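Local atomic coordinates of hemolysin activator protein CdiB (Acinetobacter baumannii ACICU, PDB entry 6WIL), a protein that probably exports a CdiA-type toxin across the outer membrane, as the TpsB transporter of a contact-dependent growth inhibition system in the Omp85 superfamily. Residues A414-S418 with Q443-L449; Y334-Y338 with I380-G385; Y461-G465 with A498-G502. One frame throughout, in Å; residues are numbered along the deposited sequence.

Interaction 1 of 3, residues A414-S418 with Q443-L449; sequences APLWS and QYAPKIL. With C8E ((hydroxyethyloxy)tri(ethyloxy)octane), chain D.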
ATOM      1  N   ALA A 414     -14.104   7.558 -21.102  1.00 82.15           N
ATOM      2  CA  ALA A 414     -13.431   8.673 -20.452  1.00 79.03           C
ATOM      3  C   ALA A 414     -12.194   8.156 -19.730  1.00 69.68           C
ATOM      4  O   ALA A 414     -12.315   7.578 -18.638  1.00 70.99           O
ATOM      5  CB  ALA A 414     -14.374   9.379 -19.473  1.00 60.13           C
ATOM      6  N   PRO A 415     -10.989   8.326 -20.289  1.00 63.38           N
ATOM      7  CA  PRO A 415      -9.788   7.789 -19.635  1.00 65.62           C
ATOM      8  C   PRO A 415      -9.181   8.758 -18.633  1.00 59.70           C
ATOM      9  O   PRO A 415      -8.982   9.938 -18.936  1.00 75.37           O
ATOM     10  CB  PRO A 415      -8.843   7.539 -20.814  1.00 58.55           C
ATOM     11  CG  PRO A 415      -9.204   8.621 -21.788  1.00 78.75           C
ATOM     12  CD  PRO A 415     -10.682   8.915 -21.604  1.00 67.62           C
ATOM     13  N   LEU A 416      -8.881   8.269 -17.434  1.00 54.74           N
ATOM     14  CA  LEU A 416      -8.270   9.076 -16.390  1.00 53.00           C
ATOM     15  C   LEU A 416      -7.005   8.391 -15.900  1.00 55.28           C
ATOM     16  O   LEU A 416      -7.017   7.193 -15.601  1.00 54.48           O
ATOM     17  CB  LEU A 416      -9.233   9.300 -15.222  1.00 48.87           C
ATOM     18  CG  LEU A 416      -8.749  10.340 -14.211  1.00 57.46           C
ATOM     19  CD1 LEU A 416      -8.688  11.705 -14.870  1.00 52.05           C
ATOM     20  CD2 LEU A 416      -9.627  10.372 -12.971  1.00 47.41           C
ATOM     21  N   TRP A 417      -5.919   9.153 -15.828  1.00 53.17           N
ATOM     22  CA  TRP A 417      -4.657   8.678 -15.282  1.00 39.69           C
ATOM     23  C   TRP A 417      -4.490   9.227 -13.875  1.00 47.52           C
ATOM     24  O   TRP A 417      -4.619  10.434 -13.654  1.00 52.58           O
ATOM     25  CB  TRP A 417      -3.482   9.107 -16.162  1.00 58.11           C
ATOM     26  CG  TRP A 417      -3.394   8.344 -17.436  1.00 59.21           C
ATOM     27  CD1 TRP A 417      -4.010   8.642 -18.614  1.00 53.98           C
ATOM     28  CD2 TRP A 417      -2.646   7.145 -17.664  1.00 70.90           C
ATOM     29  NE1 TRP A 417      -3.692   7.703 -19.564  1.00 61.29           N
ATOM     30  CE2 TRP A 417      -2.853   6.774 -19.007  1.00 63.23           C
ATOM     31  CE3 TRP A 417      -1.817   6.352 -16.864  1.00 75.48           C
ATOM     32  CZ2 TRP A 417      -2.267   5.642 -19.567  1.00 59.49           C
ATOM     33  CZ3 TRP A 417      -1.234   5.229 -17.423  1.00 65.04           C
ATOM     34  CH2 TRP A 417      -1.462   4.884 -18.761  1.00 67.43           C
ATOM     35  N   SER A 418      -4.213   8.339 -12.927  1.00 56.38           N
ATOM     36  CA  SER A 418      -4.004   8.722 -11.541  1.00 46.02           C
ATOM     37  C   SER A 418      -2.681   8.154 -11.057  1.00 52.64           C
ATOM     38  O   SER A 418      -2.261   7.070 -11.472  1.00 47.84           O
ATOM     39  CB  SER A 418      -5.145   8.236 -10.643  1.00 30.20           C
ATOM     40  OG  SER A 418      -6.337   8.948 -10.917  1.00 55.31           O
ATOM     41  N   GLN A 443      -3.077  13.730 -11.230  1.00 51.38           N
ATOM     42  CA  GLN A 443      -4.131  13.308 -12.139  1.00 49.28           C
ATOM     43  C   GLN A 443      -3.932  13.978 -13.490  1.00 54.98           C
ATOM     44  O   GLN A 443      -3.659  15.180 -13.561  1.00 45.32           O
ATOM     45  CB  GLN A 443      -5.513  13.654 -11.571  1.00 39.63           C
ATOM     46  CG  GLN A 443      -6.641  13.579 -12.571  1.00 33.67           C
ATOM     47  CD  GLN A 443      -7.983  13.865 -11.938  1.00 42.36           C
ATOM     48  OE1 GLN A 443      -8.292  13.355 -10.861  1.00 67.85           O
ATOM     49  NE2 GLN A 443      -8.787  14.689 -12.599  1.00 45.03           N
ATOM     50  N   TYR A 444      -4.067  13.193 -14.560  1.00 43.45           N
ATOM     51  CA  TYR A 444      -3.959  13.689 -15.928  1.00 39.11           C
ATOM     52  C   TYR A 444      -5.129  13.158 -16.742  1.00 43.97           C
ATOM     53  O   TYR A 444      -5.328  11.942 -16.827  1.00 40.96           O
ATOM     54  CB  TYR A 444      -2.631  13.275 -16.569  1.00 44.54           C
ATOM     55  CG  TYR A 444      -2.618  13.442 -18.072  1.00 60.56           C
ATOM     56  CD1 TYR A 444      -2.458  14.695 -18.652  1.00 68.64           C
ATOM     57  CD2 TYR A 444      -2.771  12.347 -18.912  1.00 64.61           C
ATOM     58  CE1 TYR A 444      -2.451  14.851 -20.027  1.00 64.70           C
ATOM     59  CE2 TYR A 444      -2.765  12.493 -20.285  1.00 73.30           C
ATOM     60  CZ  TYR A 444      -2.605  13.744 -20.838  1.00 78.05           C
ATOM     61  OH  TYR A 444      -2.599  13.882 -22.206  1.00 82.95           O
ATOM     62  N   ALA A 445      -5.889  14.066 -17.349  1.00 46.07           N
ATOM     63  CA  ALA A 445      -7.053  13.713 -18.155  1.00 56.21           C
ATOM     64  C   ALA A 445      -6.830  14.127 -19.603  1.00 67.29           C
ATOM     65  O   ALA A 445      -6.733  15.334 -19.887  1.00 58.87           O
ATOM     66  CB  ALA A 445      -8.314  14.379 -17.606  1.00 44.95           C
ATOM     67  N   PRO A 446      -6.739  13.187 -20.547  1.00 72.06           N
ATOM     68  CA  PRO A 446      -6.621  13.589 -21.958  1.00 69.44           C
ATOM     69  C   PRO A 446      -7.850  14.308 -22.488  1.00 71.29           C
ATOM     70  O   PRO A 446      -7.712  15.190 -23.344  1.00 77.55           O
ATOM     71  CB  PRO A 446      -6.394  12.257 -22.688  1.00 70.81           C
ATOM     72  CG  PRO A 446      -5.864  11.334 -21.644  1.00 57.64           C
ATOM     73  CD  PRO A 446      -6.532  11.740 -20.365  1.00 69.77           C
ATOM     74  N   LYS A 447      -9.042  13.965 -22.014  1.00 63.13           N
ATOM     75  CA  LYS A 447     -10.277  14.546 -22.517  1.00 51.59           C
ATOM     76  C   LYS A 447     -10.953  15.382 -21.439  1.00 69.71           C
ATOM     77  O   LYS A 447     -10.503  15.453 -20.292  1.00 66.77           O
ATOM     78  CB  LYS A 447     -11.228  13.451 -23.018  1.00 48.19           C
ATOM     79  CG  LYS A 447     -10.584  12.495 -24.007  1.00 64.72           C
ATOM     80  CD  LYS A 447      -9.842  13.260 -25.093  1.00 77.78           C
ATOM     81  CE  LYS A 447      -9.172  12.327 -26.083  1.00 83.81           C
ATOM     82  NZ  LYS A 447      -7.686  12.276 -25.965  1.00 80.28           N
ATOM     83  N   ILE A 448     -12.051  16.027 -21.836  1.00 79.96           N
ATOM     84  CA  ILE A 448     -12.826  16.837 -20.908  1.00 68.55           C
ATOM     85  C   ILE A 448     -13.454  15.941 -19.852  1.00 62.85           C
ATOM     86  O   ILE A 448     -13.955  14.850 -20.152  1.00 68.05           O
ATOM     87  CB  ILE A 448     -13.901  17.638 -21.666  1.00 67.68           C
ATOM     88  CG1 ILE A 448     -13.247  18.576 -22.686  1.00 86.30           C
ATOM     89  CG2 ILE A 448     -14.788  18.410 -20.700  1.00 79.19           C
ATOM     90  CD1 ILE A 448     -12.143  19.421 -22.114  1.00 68.20           C
ATOM     91  N   LEU A 449     -13.419  16.396 -18.603  1.00 69.23           N
ATOM     92  CA  LEU A 449     -14.033  15.693 -17.490  1.00 69.59           C
ATOM     93  C   LEU A 449     -15.280  16.433 -17.023  1.00 65.10           C
ATOM     94  O   LEU A 449     -15.386  17.655 -17.160  1.00 65.40           O
ATOM     95  CB  LEU A 449     -13.060  15.558 -16.317  1.00 59.82           C
ATOM     96  CG  LEU A 449     -11.813  14.704 -16.523  1.00 54.97           C
ATOM     97  CD1 LEU A 449     -10.956  14.746 -15.271  1.00 55.88           C
ATOM     98  CD2 LEU A 449     -12.200  13.276 -16.866  1.00 55.57           C
TER
HETATM   99  C1  C8E D 603       1.555   8.135 -17.188  1.00 84.31           C
HETATM  100  C2  C8E D 603       0.686   9.109 -16.394  1.00 88.55           C
HETATM  101  C3  C8E D 603       0.747   8.770 -14.905  1.00 74.36           C
HETATM  102  C4  C8E D 603      -0.080   9.784 -14.118  1.00 72.17           C
HETATM  103  C5  C8E D 603       0.616  11.143 -14.144  1.00 75.80           C
HETATM  104  C6  C8E D 603      -0.315  12.188 -13.539  1.00 61.01           C
HETATM  105  C7  C8E D 603       0.516  13.277 -12.867  1.00 68.29           C
HETATM  106  C8  C8E D 603       0.740  14.430 -13.842  1.00 62.97           C
HETATM  107  O9  C8E D 603       0.182  15.589 -13.293  1.00 81.31           O
HETATM  108  C10 C8E D 603       0.293  16.730 -14.097  1.00 70.83           C
HETATM  109  C11 C8E D 603      -0.582  17.841 -13.520  1.00 60.35           C
HETATM  110  O12 C8E D 603       0.143  19.038 -13.483  1.00 68.92           O
HETATM  111  C13 C8E D 603      -0.634  20.170 -13.206  1.00 64.35           C
HETATM  112  C14 C8E D 603       0.248  21.419 -13.224  1.00 65.75           C
HETATM  113  O15 C8E D 603       1.576  21.077 -12.938  1.00 71.16           O
HETATM  114  C16 C8E D 603       2.430  22.179 -12.806  1.00 59.84           C
HETATM  115  C17 C8E D 603       3.679  21.788 -12.013  1.00 68.09           C
HETATM  116  O18 C8E D 603       4.448  20.869 -12.739  1.00 68.84           O
HETATM  117  C19 C8E D 603       5.748  20.700 -12.247  1.00 76.24           C
HETATM  118  C20 C8E D 603       5.980  19.236 -11.871  1.00 66.23           C
HETATM  119  O21 C8E D 603       5.730  18.412 -12.976  1.00 65.80           O
HETATM  120  O   HOH W   1      -9.629  12.338 -20.270  1.00 68.77           O

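Interaction 2 of 3, residues Y334-Y338 with I380-G385; sequences YGKLY and IDYRRG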
ATOM      1  N   TYR A 334      -3.200  -4.567  -9.967  1.00 44.84           N
ATOM      2  CA  TYR A 334      -4.566  -4.686  -9.479  1.00 46.09           C
ATOM      3  C   TYR A 334      -5.555  -4.289 -10.563  1.00 44.06           C
ATOM      4  O   TYR A 334      -5.205  -3.648 -11.558  1.00 46.87           O
ATOM      5  CB  TYR A 334      -4.800  -3.837  -8.220  1.00 34.86           C
ATOM      6  CG  TYR A 334      -4.664  -2.347  -8.424  1.00 34.66           C
ATOM      7  CD1 TYR A 334      -3.436  -1.719  -8.277  1.00 33.41           C
ATOM      8  CD2 TYR A 334      -5.769  -1.563  -8.745  1.00 42.39           C
ATOM      9  CE1 TYR A 334      -3.302  -0.358  -8.453  1.00 35.75           C
ATOM     10  CE2 TYR A 334      -5.645  -0.195  -8.929  1.00 36.60           C
ATOM     11  CZ  TYR A 334      -4.408   0.400  -8.780  1.00 38.00           C
ATOM     12  OH  TYR A 334      -4.264   1.756  -8.954  1.00 45.75           O
ATOM     13  N   GLY A 335      -6.804  -4.695 -10.350  1.00 44.31           N
ATOM     14  CA  GLY A 335      -7.918  -4.273 -11.172  1.00 37.95           C
ATOM     15  C   GLY A 335      -9.137  -3.977 -10.321  1.00 44.77           C
ATOM     16  O   GLY A 335      -9.432  -4.727  -9.387  1.00 39.40           O
ATOM     17  N   LYS A 336      -9.845  -2.885 -10.614  1.00 54.16           N
ATOM     18  CA  LYS A 336     -11.044  -2.505  -9.879  1.00 33.80           C
ATOM     19  C   LYS A 336     -12.251  -2.496 -10.807  1.00 40.96           C
ATOM     20  O   LYS A 336     -12.139  -2.144 -11.983  1.00 41.09           O
ATOM     21  CB  LYS A 336     -10.910  -1.117  -9.240  1.00 38.59           C
ATOM     22  CG  LYS A 336      -9.832  -0.980  -8.189  1.00 40.82           C
ATOM     23  CD  LYS A 336      -9.766   0.453  -7.686  1.00 61.31           C
ATOM     24  CE  LYS A 336      -8.510   0.703  -6.869  1.00 69.70           C
ATOM     25  NZ  LYS A 336      -8.005   2.094  -7.087  1.00 76.52           N
ATOM     26  N   LEU A 337     -13.401  -2.886 -10.267  1.00 47.07           N
ATOM     27  CA  LEU A 337     -14.695  -2.685 -10.903  1.00 41.08           C
ATOM     28  C   LEU A 337     -15.529  -1.797  -9.994  1.00 44.06           C
ATOM     29  O   LEU A 337     -15.609  -2.050  -8.788  1.00 40.57           O
ATOM     30  CB  LEU A 337     -15.414  -4.014 -11.150  1.00 41.22           C
ATOM     31  CG  LEU A 337     -14.821  -4.939 -12.209  1.00 46.46           C
ATOM     32  CD1 LEU A 337     -15.791  -6.062 -12.519  1.00 43.16           C
ATOM     33  CD2 LEU A 337     -14.487  -4.155 -13.466  1.00 58.30           C
ATOM     34  N   TYR A 338     -16.140  -0.758 -10.562  1.00 50.44           N
ATOM     35  CA  TYR A 338     -16.908   0.190  -9.767  1.00 44.56           C
ATOM     36  C   TYR A 338     -18.216   0.531 -10.464  1.00 46.68           C
ATOM     37  O   TYR A 338     -18.305   0.531 -11.694  1.00 49.54           O
ATOM     38  CB  TYR A 338     -16.114   1.481  -9.487  1.00 40.19           C
ATOM     39  CG  TYR A 338     -15.894   2.374 -10.691  1.00 42.88           C
ATOM     40  CD1 TYR A 338     -16.841   3.323 -11.064  1.00 46.26           C
ATOM     41  CD2 TYR A 338     -14.728   2.286 -11.441  1.00 48.01           C
ATOM     42  CE1 TYR A 338     -16.642   4.143 -12.158  1.00 39.05           C
ATOM     43  CE2 TYR A 338     -14.518   3.104 -12.536  1.00 43.26           C
ATOM     44  CZ  TYR A 338     -15.479   4.030 -12.890  1.00 59.26           C
ATOM     45  OH  TYR A 338     -15.272   4.844 -13.978  1.00 59.95           O
ATOM     46  N   ILE A 380       0.198   3.877  -9.795  1.00 44.19           N
ATOM     47  CA  ILE A 380      -0.308   4.541 -10.985  1.00 46.85           C
ATOM     48  C   ILE A 380      -1.538   3.776 -11.445  1.00 35.89           C
ATOM     49  O   ILE A 380      -1.538   2.539 -11.469  1.00 44.54           O
ATOM     50  CB  ILE A 380       0.748   4.618 -12.107  1.00 53.43           C
ATOM     51  CG1 ILE A 380       2.085   5.103 -11.548  1.00 60.77           C
ATOM     52  CG2 ILE A 380       0.280   5.566 -13.201  1.00 53.59           C
ATOM     53  CD1 ILE A 380       3.279   4.682 -12.366  1.00 61.91           C
ATOM     54  N   ASP A 381      -2.588   4.510 -11.800  1.00 46.54           N
ATOM     55  CA  ASP A 381      -3.898   3.936 -12.064  1.00 40.69           C
ATOM     56  C   ASP A 381      -4.428   4.444 -13.397  1.00 49.52           C
ATOM     57  O   ASP A 381      -4.278   5.624 -13.728  1.00 41.26           O
ATOM     58  CB  ASP A 381      -4.869   4.285 -10.917  1.00 44.51           C
ATOM     59  CG  ASP A 381      -6.268   3.731 -11.132  1.00 49.63           C
ATOM     60  OD1 ASP A 381      -7.058   4.371 -11.857  1.00 45.27           O
ATOM     61  OD2 ASP A 381      -6.580   2.659 -10.570  1.00 54.53           O
ATOM     62  N   TYR A 382      -5.034   3.539 -14.163  1.00 42.02           N
ATOM     63  CA  TYR A 382      -5.724   3.873 -15.402  1.00 37.54           C
ATOM     64  C   TYR A 382      -7.200   3.564 -15.218  1.00 37.22           C
ATOM     65  O   TYR A 382      -7.560   2.429 -14.885  1.00 38.02           O
ATOM     66  CB  TYR A 382      -5.156   3.092 -16.588  1.00 46.83           C
ATOM     67  CG  TYR A 382      -5.802   3.436 -17.914  1.00 52.92           C
ATOM     68  CD1 TYR A 382      -5.386   4.544 -18.643  1.00 63.07           C
ATOM     69  CD2 TYR A 382      -6.824   2.656 -18.440  1.00 48.36           C
ATOM     70  CE1 TYR A 382      -5.971   4.867 -19.856  1.00 53.72           C
ATOM     71  CE2 TYR A 382      -7.411   2.969 -19.653  1.00 57.55           C
ATOM     72  CZ  TYR A 382      -6.981   4.076 -20.355  1.00 57.16           C
ATOM     73  OH  TYR A 382      -7.564   4.391 -21.561  1.00 77.68           O
ATOM     74  N   ARG A 383      -8.048   4.562 -15.434  1.00 47.04           N
ATOM     75  CA  ARG A 383      -9.480   4.421 -15.226  1.00 42.57           C
ATOM     76  C   ARG A 383     -10.226   4.676 -16.528  1.00 53.07           C
ATOM     77  O   ARG A 383      -9.826   5.528 -17.329  1.00 52.99           O
ATOM     78  CB  ARG A 383      -9.974   5.378 -14.134  1.00 39.87           C
ATOM     79  CG  ARG A 383     -11.374   5.077 -13.637  1.00 38.18           C
ATOM     80  CD  ARG A 383     -12.344   6.165 -14.030  1.00 53.57           C
ATOM     81  NE  ARG A 383     -12.461   7.197 -13.006  1.00 69.84           N
ATOM     82  CZ  ARG A 383     -13.173   8.309 -13.152  1.00 77.85           C
ATOM     83  NH1 ARG A 383     -13.821   8.534 -14.287  1.00 78.49           N
ATOM     84  NH2 ARG A 383     -13.232   9.197 -12.171  1.00 81.96           N
ATOM     85  N   ARG A 384     -11.301   3.918 -16.732  1.00 45.54           N
ATOM     86  CA  ARG A 384     -12.203   4.081 -17.865  1.00 58.62           C
ATOM     87  C   ARG A 384     -13.623   3.877 -17.365  1.00 54.02           C
ATOM     88  O   ARG A 384     -13.899   2.883 -16.688  1.00 53.91           O
ATOM     89  CB  ARG A 384     -11.885   3.081 -18.981  1.00 56.87           C
ATOM     90  CG  ARG A 384     -10.800   3.537 -19.937  1.00 62.49           C
ATOM     91  CD  ARG A 384     -11.403   4.179 -21.167  1.00 65.51           C
ATOM     92  NE  ARG A 384     -12.334   3.273 -21.831  1.00 68.31           N
ATOM     93  CZ  ARG A 384     -11.971   2.333 -22.696  1.00 71.42           C
ATOM     94  NH1 ARG A 384     -10.691   2.173 -23.008  1.00 61.16           N
ATOM     95  NH2 ARG A 384     -12.890   1.552 -23.248  1.00 71.68           N
ATOM     96  N   GLY A 385     -14.514   4.802 -17.692  1.00 53.28           N
ATOM     97  CA  GLY A 385     -15.860   4.769 -17.150  1.00 69.96           C
ATOM     98  C   GLY A 385     -16.901   5.181 -18.168  1.00 63.84           C
ATOM     99  O   GLY A 385     -16.652   6.012 -19.045  1.00 59.03           O
TER

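Interaction 3 of 3, residues Y461-G465 with A498-G502; sequences YSVRG and AVDQG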
ATOM      1  N   TYR A 461      -7.308  17.892   2.812  1.00 57.24           N
ATOM      2  CA  TYR A 461      -6.905  16.692   2.093  1.00 57.26           C
ATOM      3  C   TYR A 461      -6.030  16.985   0.891  1.00 53.14           C
ATOM      4  O   TYR A 461      -5.421  16.062   0.340  1.00 57.60           O
ATOM      5  CB  TYR A 461      -8.134  15.909   1.620  1.00 47.28           C
ATOM      6  CG  TYR A 461      -9.078  15.507   2.720  1.00 62.90           C
ATOM      7  CD1 TYR A 461      -8.726  14.525   3.641  1.00 62.66           C
ATOM      8  CD2 TYR A 461     -10.337  16.085   2.825  1.00 61.00           C
ATOM      9  CE1 TYR A 461      -9.600  14.144   4.646  1.00 62.75           C
ATOM     10  CE2 TYR A 461     -11.218  15.706   3.827  1.00 68.61           C
ATOM     11  CZ  TYR A 461     -10.846  14.738   4.736  1.00 69.80           C
ATOM     12  OH  TYR A 461     -11.720  14.360   5.736  1.00 78.91           O
ATOM     13  N   SER A 462      -5.968  18.223   0.464  1.00 51.73           N
ATOM     14  CA  SER A 462      -5.220  18.535  -0.742  1.00 63.48           C
ATOM     15  C   SER A 462      -4.113  19.540  -0.518  1.00 49.40           C
ATOM     16  O   SER A 462      -2.961  19.219  -0.777  1.00 61.67           O
ATOM     17  CB  SER A 462      -6.181  19.047  -1.844  1.00 50.72           C
ATOM     18  OG  SER A 462      -7.156  19.923  -1.344  1.00 65.95           O
ATOM     19  N   VAL A 463      -4.435  20.745  -0.031  1.00 52.10           N
ATOM     20  CA  VAL A 463      -3.414  21.705   0.385  1.00 46.56           C
ATOM     21  C   VAL A 463      -3.735  22.262   1.768  1.00 47.80           C
ATOM     22  O   VAL A 463      -4.654  23.073   1.915  1.00 42.80           O
ATOM     23  CB  VAL A 463      -3.277  22.852  -0.631  1.00 52.10           C
ATOM     24  CG1 VAL A 463      -2.124  23.761  -0.241  1.00 46.16           C
ATOM     25  CG2 VAL A 463      -3.111  22.292  -2.033  1.00 36.80           C
ATOM     26  N   ARG A 464      -2.982  21.853   2.788  1.00 51.27           N
ATOM     27  CA  ARG A 464      -3.295  22.283   4.147  1.00 60.08           C
ATOM     28  C   ARG A 464      -3.020  23.776   4.330  1.00 59.57           C
ATOM     29  O   ARG A 464      -2.257  24.397   3.584  1.00 68.12           O
ATOM     30  CB  ARG A 464      -2.504  21.468   5.170  1.00 51.62           C
ATOM     31  CG  ARG A 464      -3.129  20.119   5.488  1.00 49.39           C
ATOM     32  CD  ARG A 464      -2.181  19.256   6.290  1.00 40.33           C
ATOM     33  NE  ARG A 464      -1.025  18.866   5.492  1.00 43.98           N
ATOM     34  CZ  ARG A 464      -0.004  18.147   5.947  1.00 62.18           C
ATOM     35  NH1 ARG A 464       1.000  17.843   5.138  1.00 58.63           N
ATOM     36  NH2 ARG A 464       0.014  17.732   7.208  1.00 68.06           N
ATOM     37  N   GLY A 465      -3.662  24.354   5.344  1.00 57.72           N
ATOM     38  CA  GLY A 465      -3.630  25.784   5.557  1.00 54.23           C
ATOM     39  C   GLY A 465      -4.765  26.538   4.901  1.00 46.95           C
ATOM     40  O   GLY A 465      -4.854  27.760   5.064  1.00 62.32           O
ATOM     41  N   ALA A 498       4.250  21.709   8.422  1.00 51.32           N
ATOM     42  CA  ALA A 498       3.949  21.190   7.098  1.00 54.43           C
ATOM     43  C   ALA A 498       3.867  22.322   6.086  1.00 59.39           C
ATOM     44  O   ALA A 498       3.439  23.435   6.403  1.00 55.39           O
ATOM     45  CB  ALA A 498       2.638  20.392   7.097  1.00 43.55           C
ATOM     46  N   VAL A 499       4.291  22.020   4.860  1.00 49.70           N
ATOM     47  CA  VAL A 499       4.198  22.933   3.725  1.00 57.51           C
ATOM     48  C   VAL A 499       3.648  22.149   2.541  1.00 50.44           C
ATOM     49  O   VAL A 499       4.272  21.177   2.096  1.00 39.24           O
ATOM     50  CB  VAL A 499       5.555  23.562   3.367  1.00 58.15           C
ATOM     51  CG1 VAL A 499       5.409  24.464   2.149  1.00 50.40           C
ATOM     52  CG2 VAL A 499       6.117  24.341   4.550  1.00 56.20           C
ATOM     53  N   ASP A 500       2.491  22.568   2.033  1.00 45.46           N
ATOM     54  CA  ASP A 500       1.806  21.889   0.943  1.00 43.89           C
ATOM     55  C   ASP A 500       1.705  22.803  -0.271  1.00 43.35           C
ATOM     56  O   ASP A 500       1.788  24.029  -0.162  1.00 41.22           O
ATOM     57  CB  ASP A 500       0.401  21.437   1.362  1.00 50.14           C
ATOM     58  CG  ASP A 500       0.420  20.439   2.508  1.00 62.16           C
ATOM     59  OD1 ASP A 500       1.519  20.063   2.967  1.00 61.11           O
ATOM     60  OD2 ASP A 500      -0.673  20.026   2.948  1.00 59.65           O
ATOM     61  N   GLN A 501       1.506  22.187  -1.437  1.00 42.42           N
ATOM     62  CA  GLN A 501       1.433  22.896  -2.708  1.00 47.84           C
ATOM     63  C   GLN A 501       0.479  22.164  -3.640  1.00 48.06           C
ATOM     64  O   GLN A 501       0.531  20.938  -3.745  1.00 50.14           O
ATOM     65  CB  GLN A 501       2.805  23.004  -3.385  1.00 44.31           C
ATOM     66  CG  GLN A 501       3.807  23.883  -2.668  1.00 44.37           C
ATOM     67  CD  GLN A 501       5.174  23.846  -3.319  1.00 50.64           C
ATOM     68  OE1 GLN A 501       5.459  24.614  -4.240  1.00 56.23           O
ATOM     69  NE2 GLN A 501       6.027  22.946  -2.847  1.00 43.35           N
ATOM     70  N   GLY A 502      -0.368  22.920  -4.328  1.00 42.38           N
ATOM     71  CA  GLY A 502      -1.266  22.350  -5.312  1.00 49.20           C
ATOM     72  C   GLY A 502      -1.149  23.054  -6.648  1.00 58.10           C
ATOM     73  O   GLY A 502      -0.812  24.235  -6.727  1.00 53.10           O
TER

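Interaction 1 of 3, residues A414-S418 with Q443-L449
A water takes over where direct strand pairing between W417 and Y444 stops. It donates to P415 O at 2.8 Å and accepts from K447 N, a bond whose refined length is doubtfully short. The chain after Y444 has left the strand by then, and P446 fills the corner. P446 CD lies 3.4 Å from P415 O, and the CG atoms of P415 and P446 are in loose contact, 4.3 Å apart.

The last regular pair is W417 with Y444, an antiparallel hydrogen-bonded pair. W417 N gives to Y444 O and Y444 N gives to W417 O, both at 3.0 Å. The next pair, S418 with Q443, is non-hydrogen-bonded.

The side chains of W417 and Y444 share one face of the sheet. W417 CD1 reaches the edge of the tyrosine ring, 3.9 Å from Y444 CD2, and the two side chains cross obliquely. The ring nitrogen of P446 sits over a tyrosine face, offset toward the rim. The end of a bound detergent's octyl tail, C1, lies 3.7 Å above the W417 ring plane, offset toward the rim. Y382 adds an edge-to-face contact to W417.

L416 works with the other face. With CG turned anti to the backbone N (chi1 -170°), L416 CD1 rests 3.6 Å from Q443 CG. L416 CD1 is also 3.8 Å from both A445 CB and L449 CD1. The amide of Q443 runs past the leucine, and its NE2 is held by D453 O and D475 O.

This is the open end of an antiparallel hairpin in a 16-stranded outer-membrane barrel. An aromatic face touched by a bound detergent lies on one side, and the chain departs into the long sixth loop of Omp85 proteins.

Interaction 2 of 3, residues Y334-Y338 with I380-G385
The Y334 hydroxyl donates a hydrogen bond to D381 across an intervening strand. Y334 OH is 3.0 Å from D381 OD2, and the carboxylate oxygen is met on its anti lone pair. D381 OD2 lies at the edge of the Y334 ring, near its plane; the two side chains cross at about a right angle. The tyrosine takes the less usual first torsion (chi1 64°), with CG between the backbone N and the carbonyl carbon. That stands the ring up toward the aspartate, although Y334 CA and D381 CA are 9.0 Å apart.

The second carboxylate oxygen is also satisfied. D381 OD1 accepts from N362 ND2, on strand 349-371, which lies between the two segments. K336 adds charge more loosely. K336 NZ is 3.8 Å from D381 OD2, a long salt bridge.

Y338 has the same first torsion, but its hydroxyl meets carbon. Y338 OH lies 3.2 Å from R383 CD and 3.2 Å from G385 CA. The glycine has no side chain, and this lets the hydroxyl come down onto the backbone. Ring and guanidinium are steeply inclined, 63° apart, and the R383 chain is bent at chi2 and chi3. R383 spends its charge elsewhere, with NH2 in a salt bridge to D453.

The two segments run in the same general direction, with N-to-C vectors 32° apart, as expected for next-but-one strands of an antiparallel barrel. Backbone bonds join segment 334-338 to strand 349-371, as in K336 with N362. No backbone hydrogen bond joins the two segments; side chains reach across the gap, in places onto backbone. A carboxylate served by a phenol, an amide and a distant ammonium is consistent with an ionised D381 on the polar inner face of the barrel.

Interaction 3 of 3, residues Y461-G465 with A498-G502
R464 and D500 form the interaction that joins the VRGF/Y motif of the sixth loop to the xxDxG motif of a barrel strand, a signature of Omp85-superfamily transporters. The arginine grips the carboxylate side-on with two nitrogens. R464 NE gives to D500 OD2 at 2.8 Å, nearly straight at 166° and in the guanidinium plane. R464 NH1 gives to D500 OD1 at 3.1 Å, a more bent bond tilted from that plane. Guanidinium and carboxylate are 37° apart, so the pair is twisted. R464 N also donates to D500 OD2, at 2.9 Å. OD2 therefore takes two arginine bonds, NE on its syn side and N on its anti side. The bend of the arginine at chi3 (-68°) brings R464 NE to the same oxygen that R464 N already holds.

A498 CB packs over one guanidinium face, 3.6 Å from R464 NH1. V463 extends the contact along the strand. V463 CG1 touches D500 CB at 3.8 Å, and V463 CG2 rests 3.6 Å from G502 N, where the glycine presents bare backbone.

R464 NH2 reaches E483 on strand 476-487. Segment 498-502 pairs with that strand through V499 and Q501, and with strand 515-526 through A498, D500 and G502. Just before the motif, Y461 packs on helix 8-27.

How the interactions relate
All three contacts belong to the 16-stranded barrel. Interactions 1 and 2 touch each other: strands 374-386 and 414-429 are neighbours, with probable backbone hydrogen bonds from D381 N to S418 O and from R383 N to L416 O. Interaction 3 stands apart, its centre about 23 Å from that of interaction 1 and about 26 Å from that of interaction 2. Interaction 1 joins adjacent strands and mixes backbone bonds with apolar packing. Interaction 2 skips a strand and relies on polar side chains near the surface. Interaction 3 is buried and ties a loop to the wall with a charged pair. Interactions 1 and 3 hold the beginning and middle of that sixth loop, while D453, on it too, pairs with R383.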